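CDP-4-keto-6-deoxy-D-glucose-3-dehydrase (Yersinia pseudotuberculosis, PDB 3BB8) probably carries out the pyridoxal 5'-phosphate-dependent dehydration at C3 of CDP-4-keto-6-deoxy-D-glucose in lipopolysaccharide sugar biosynthesis, using an aspartate aminotransferase fold. Local coordinates at residues L58-L71 with I291-E304. The protein carries 1 engineered substitution. Numbering follows the deposited sequence.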
loop_
_atom_site.group_PDB
_atom_site.type_symbol
_atom_site.label_atom_id
_atom_site.label_comp_id
_atom_site.label_asym_id
_atom_site.label_seq_id
_atom_site.Cartn_x
_atom_site.Cartn_y
_atom_site.Cartn_z
ATOM N N LEU A 58 15.259 7.073 1.036
ATOM C CA LEU A 58 14.279 6.002 0.834
ATOM C C LEU A 58 12.799 6.351 1.047
ATOM O O LEU A 58 11.987 6.170 0.132
ATOM C CB LEU A 58 14.650 4.800 1.708
ATOM C CG LEU A 58 16.126 4.382 1.652
ATOM C CD1 LEU A 58 16.310 3.052 2.352
ATOM C CD2 LEU A 58 16.586 4.270 0.212
ATOM N N THR A 59 12.445 6.869 2.224
ATOM C CA THR A 59 11.047 7.215 2.490
ATOM C C THR A 59 10.747 8.478 1.693
ATOM O O THR A 59 11.658 9.056 1.103
ATOM C CB THR A 59 10.776 7.477 3.995
ATOM O OG1 THR A 59 11.723 8.424 4.506
ATOM C CG2 THR A 59 10.867 6.178 4.782
ATOM N N THR A 60 9.489 8.909 1.660
ATOM C CA THR A 60 9.157 10.109 0.899
ATOM C C THR A 60 9.913 11.336 1.404
ATOM O O THR A 60 10.154 11.497 2.605
ATOM C CB THR A 60 7.640 10.426 0.923
ATOM O OG1 THR A 60 7.152 10.378 2.269
ATOM C CG2 THR A 60 6.878 9.444 0.055
ATOM N N GLY A 61 10.288 12.207 0.481
ATOM C CA GLY A 61 11.003 13.400 0.879
ATOM C C GLY A 61 11.105 14.417 -0.231
ATOM O O GLY A 61 10.097 14.897 -0.751
ATOM N N ARG A 62 12.342 14.740 -0.578
ATOM C CA ARG A 62 12.671 15.702 -1.621
ATOM C C ARG A 62 11.804 15.523 -2.867
ATOM O O ARG A 62 11.046 16.421 -3.242
ATOM C CB ARG A 62 14.157 15.544 -1.948
ATOM C CG ARG A 62 14.681 16.234 -3.176
ATOM C CD ARG A 62 16.117 15.754 -3.404
ATOM N NE ARG A 62 16.669 16.214 -4.673
ATOM C CZ ARG A 62 17.687 15.627 -5.296
ATOM N NH1 ARG A 62 18.265 14.552 -4.767
ATOM N NH2 ARG A 62 18.122 16.110 -6.454
ATOM N N PHE A 63 11.897 14.361 -3.500
ATOM C CA PHE A 63 11.109 14.111 -4.701
ATOM C C PHE A 63 9.600 14.042 -4.476
ATOM O O PHE A 63 8.828 14.594 -5.274
ATOM C CB PHE A 63 11.580 12.837 -5.390
ATOM C CG PHE A 63 12.966 12.933 -5.935
ATOM C CD1 PHE A 63 14.047 12.417 -5.224
ATOM C CD2 PHE A 63 13.199 13.553 -7.161
ATOM C CE1 PHE A 63 15.335 12.514 -5.726
ATOM C CE2 PHE A 63 14.481 13.657 -7.671
ATOM C CZ PHE A 63 15.554 13.137 -6.956
ATOM N N ASN A 64 9.173 13.379 -3.401
ATOM C CA ASN A 64 7.747 13.274 -3.134
ATOM C C ASN A 64 7.138 14.652 -2.942
ATOM O O ASN A 64 5.994 14.885 -3.337
ATOM C CB ASN A 64 7.468 12.419 -1.898
ATOM C CG ASN A 64 5.975 12.164 -1.694
ATOM O OD1 ASN A 64 5.347 11.448 -2.478
ATOM N ND2 ASN A 64 5.400 12.762 -0.648
ATOM N N ASP A 65 7.896 15.565 -2.331
ATOM C CA ASP A 65 7.407 16.929 -2.112
ATOM C C ASP A 65 7.232 17.613 -3.455
ATOM O O ASP A 65 6.211 18.253 -3.712
ATOM C CB ASP A 65 8.388 17.757 -1.272
ATOM C CG ASP A 65 8.485 17.280 0.159
ATOM O OD1 ASP A 65 7.447 16.863 0.722
ATOM O OD2 ASP A 65 9.599 17.337 0.727
ATOM N N ALA A 66 8.243 17.480 -4.305
ATOM C CA ALA A 66 8.214 18.076 -5.638
ATOM C C ALA A 66 7.047 17.518 -6.460
ATOM O O ALA A 66 6.323 18.267 -7.121
ATOM C CB ALA A 66 9.541 17.813 -6.357
ATOM N N PHE A 67 6.863 16.200 -6.405
ATOM C CA PHE A 67 5.789 15.558 -7.148
ATOM C C PHE A 67 4.413 16.020 -6.707
ATOM O O PHE A 67 3.595 16.410 -7.538
ATOM C CB PHE A 67 5.869 14.027 -7.030
ATOM C CG PHE A 67 4.766 13.312 -7.770
ATOM C CD1 PHE A 67 3.545 13.050 -7.149
ATOM C CD2 PHE A 67 4.912 12.992 -9.120
ATOM C CE1 PHE A 67 2.481 12.489 -7.858
ATOM C CE2 PHE A 67 3.852 12.430 -9.838
ATOM C CZ PHE A 67 2.634 12.181 -9.204
ATOM N N GLU A 68 4.154 15.988 -5.403
ATOM C CA GLU A 68 2.841 16.391 -4.908
ATOM C C GLU A 68 2.559 17.834 -5.266
ATOM O O GLU A 68 1.407 18.218 -5.507
ATOM C CB GLU A 68 2.742 16.195 -3.393
ATOM C CG GLU A 68 2.900 14.744 -2.948
ATOM C CD GLU A 68 2.763 14.565 -1.441
ATOM O OE1 GLU A 68 3.261 15.430 -0.685
ATOM O OE2 GLU A 68 2.170 13.552 -1.015
ATOM N N LYS A 69 3.626 18.628 -5.312
ATOM C CA LYS A 69 3.510 20.041 -5.644
ATOM C C LYS A 69 3.170 20.235 -7.114
ATOM O O LYS A 69 2.195 20.901 -7.445
ATOM C CB LYS A 69 4.819 20.771 -5.330
ATOM C CG LYS A 69 4.773 22.275 -5.580
ATOM C CD LYS A 69 6.164 22.887 -5.452
ATOM C CE LYS A 69 6.146 24.399 -5.637
ATOM N NZ LYS A 69 7.533 24.941 -5.635
ATOM N N LYS A 70 3.967 19.646 -7.997
ATOM C CA LYS A 70 3.717 19.806 -9.425
ATOM C C LYS A 70 2.380 19.217 -9.878
ATOM O O LYS A 70 1.756 19.740 -10.799
ATOM C CB LYS A 70 4.857 19.200 -10.253
ATOM C CG LYS A 70 4.873 19.729 -11.693
ATOM C CD LYS A 70 5.849 18.985 -12.603
ATOM C CE LYS A 70 7.303 19.235 -12.238
ATOM N NZ LYS A 70 8.228 18.456 -13.117
ATOM N N LEU A 71 1.939 18.132 -9.241
ATOM C CA LEU A 71 0.667 17.524 -9.618
ATOM C C LEU A 71 -0.454 18.449 -9.176
ATOM O O LEU A 71 -1.433 18.644 -9.898
ATOM C CB LEU A 71 0.488 16.141 -8.971
ATOM C CG LEU A 71 -0.829 15.427 -9.324
ATOM C CD1 LEU A 71 -0.888 15.176 -10.836
ATOM C CD2 LEU A 71 -0.952 14.108 -8.556
ATOM N N ILE A 291 4.508 5.615 -0.055
ATOM C CA ILE A 291 5.460 5.100 -1.028
ATOM C C ILE A 291 6.863 5.603 -0.735
ATOM O O ILE A 291 7.103 6.254 0.289
ATOM C CB ILE A 291 5.069 5.457 -2.498
ATOM C CG1 ILE A 291 5.417 6.915 -2.833
ATOM C CG2 ILE A 291 3.589 5.186 -2.707
ATOM C CD1 ILE A 291 4.544 7.936 -2.181
ATOM N N THR A 292 7.790 5.273 -1.624
ATOM C CA THR A 292 9.184 5.669 -1.469
ATOM C C THR A 292 9.495 6.885 -2.337
ATOM O O THR A 292 8.732 7.217 -3.247
ATOM C CB THR A 292 10.125 4.526 -1.892
ATOM O OG1 THR A 292 10.020 4.323 -3.306
ATOM C CG2 THR A 292 9.761 3.241 -1.165
ATOM N N ASP A 293 10.617 7.547 -2.069
ATOM C CA ASP A 293 10.965 8.714 -2.869
ATOM C C ASP A 293 11.402 8.214 -4.248
ATOM O O ASP A 293 11.327 8.954 -5.229
ATOM C CB ASP A 293 12.070 9.537 -2.186
ATOM C CG ASP A 293 11.840 11.050 -2.306
ATOM O OD1 ASP A 293 10.687 11.503 -2.145
ATOM O OD2 ASP A 293 12.817 11.793 -2.549
ATOM N N MET A 294 11.839 6.954 -4.320
ATOM C CA MET A 294 12.245 6.365 -5.595
ATOM C C MET A 294 11.063 6.449 -6.557
ATOM O O MET A 294 11.184 6.940 -7.685
ATOM C CB MET A 294 12.644 4.902 -5.427
ATOM C CG MET A 294 13.938 4.687 -4.683
ATOM S SD MET A 294 13.823 4.814 -2.874
ATOM C CE MET A 294 13.214 3.177 -2.469
ATOM N N GLN A 295 9.918 5.959 -6.096
ATOM C CA GLN A 295 8.701 6.005 -6.886
ATOM C C GLN A 295 8.374 7.466 -7.169
ATOM O O GLN A 295 8.039 7.833 -8.295
ATOM C CB GLN A 295 7.544 5.348 -6.118
ATOM C CG GLN A 295 7.642 3.833 -6.004
ATOM C CD GLN A 295 6.918 3.276 -4.777
ATOM O OE1 GLN A 295 7.485 3.196 -3.684
ATOM N NE2 GLN A 295 5.661 2.900 -4.954
ATOM N N ALA A 296 8.465 8.303 -6.143
ATOM C CA ALA A 296 8.178 9.725 -6.311
ATOM C C ALA A 296 9.004 10.331 -7.455
ATOM O O ALA A 296 8.500 11.136 -8.234
ATOM C CB ALA A 296 8.467 10.477 -5.012
ATOM N N ALA A 297 10.269 9.933 -7.544
ATOM C CA ALA A 297 11.173 10.436 -8.575
ATOM C C ALA A 297 10.652 10.120 -9.972
ATOM O O ALA A 297 10.495 11.020 -10.808
ATOM C CB ALA A 297 12.566 9.824 -8.390
ATOM N N CYS A 298 10.391 8.836 -10.217
ATOM C CA CYS A 298 9.892 8.387 -11.506
ATOM C C CYS A 298 8.676 9.220 -11.869
ATOM O O CYS A 298 8.576 9.734 -12.975
ATOM C CB CYS A 298 9.522 6.904 -11.440
ATOM S SG CYS A 298 9.185 6.122 -13.042
ATOM N N GLY A 299 7.764 9.371 -10.921
ATOM C CA GLY A 299 6.572 10.155 -11.172
ATOM C C GLY A 299 6.868 11.603 -11.515
ATOM O O GLY A 299 6.215 12.184 -12.378
ATOM N N LEU A 300 7.856 12.195 -10.844
ATOM C CA LEU A 300 8.204 13.597 -11.100
ATOM C C LEU A 300 8.654 13.788 -12.545
ATOM O O LEU A 300 8.175 14.690 -13.227
ATOM C CB LEU A 300 9.296 14.074 -10.138
ATOM C CG LEU A 300 9.642 15.566 -10.227
ATOM C CD1 LEU A 300 8.408 16.420 -9.971
ATOM C CD2 LEU A 300 10.724 15.881 -9.220
ATOM N N ALA A 301 9.562 12.933 -13.008
ATOM C CA ALA A 301 10.040 13.001 -14.390
ATOM C C ALA A 301 8.844 12.909 -15.341
ATOM O O ALA A 301 8.683 13.739 -16.241
ATOM C CB ALA A 301 11.022 11.852 -14.671
ATOM N N GLN A 302 8.007 11.895 -15.122
ATOM C CA GLN A 302 6.813 11.667 -15.931
ATOM C C GLN A 302 5.946 12.922 -16.030
ATOM O O GLN A 302 5.356 13.198 -17.073
ATOM C CB GLN A 302 5.968 10.531 -15.327
ATOM C CG GLN A 302 6.554 9.125 -15.421
ATOM C CD GLN A 302 6.382 8.495 -16.799
ATOM O OE1 GLN A 302 7.168 8.742 -17.715
ATOM N NE2 GLN A 302 5.343 7.682 -16.949
ATOM N N LEU A 303 5.860 13.681 -14.944
ATOM C CA LEU A 303 5.041 14.889 -14.937
ATOM C C LEU A 303 5.416 15.900 -16.020
ATOM O O LEU A 303 4.598 16.728 -16.418
ATOM C CB LEU A 303 5.097 15.566 -13.565
ATOM C CG LEU A 303 4.088 15.063 -12.527
ATOM C CD1 LEU A 303 4.302 15.793 -11.207
ATOM C CD2 LEU A 303 2.671 15.302 -13.031
ATOM N N GLU A 304 6.650 15.845 -16.496
ATOM C CA GLU A 304 7.050 16.777 -17.534
ATOM C C GLU A 304 6.338 16.418 -18.840
ATOM O O GLU A 304 5.864 17.294 -19.569
ATOM C CB GLU A 304 8.569 16.726 -17.734
ATOM C CG GLU A 304 9.380 17.106 -16.496
ATOM C CD GLU A 304 10.884 17.026 -16.729
ATOM O OE1 GLU A 304 11.381 17.709 -17.654
ATOM O OE2 GLU A 304 11.570 16.285 -15.990
#
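Asp293 reaches across to the start of helix 62-71, and its side chain can be followed atom by atom. Asp293 CB lies 3.3 Å from Thr59 O. CG is level with the Phe63 ring, in plane at its edge. Asp293 OD1 takes two backbone bonds from opposite faces of the carboxylate: Gly61 N comes from above the plane, 69° out of it, whereas Asn64 N, 2.7 Å from Asp293 OD1, arrives on the syn side. Asp293 OD2 accepts Phe63 N at 2.9 Å, also syn and only 17° out of plane. In the loop leading to helix 62-71, Leu58 O accepts from Asp293 N at 2.9 Å. A capping box closes the start of helix 293-304: Gln295 N donates to Thr292 OG1, and Thr292 N to Gln295 OE1.

Further along, the axes of the two helices approach to 7.7 Å, their N-to-C directions 40° apart, packed knobs-into-holes. Ala297 CB lies over one face of the Phe63 ring, 4.1 Å from its centroid, a CH-pi contact. Phe67 turns its ring edge to the backbone of Gly299 and Leu300, with Phe67 CD2 3.5 Å from Leu303 CD1. Leu300 fits among Phe63, Ala66, Phe67 and Lys70.

The contact joins helix 62-75 to the long helix 293-323 of this aspartate aminotransferase-fold subunit. Three amides converging on one buried carboxylate at a helix N-terminus would be expected to favour its ionised form and fix how helix 62-71 begins.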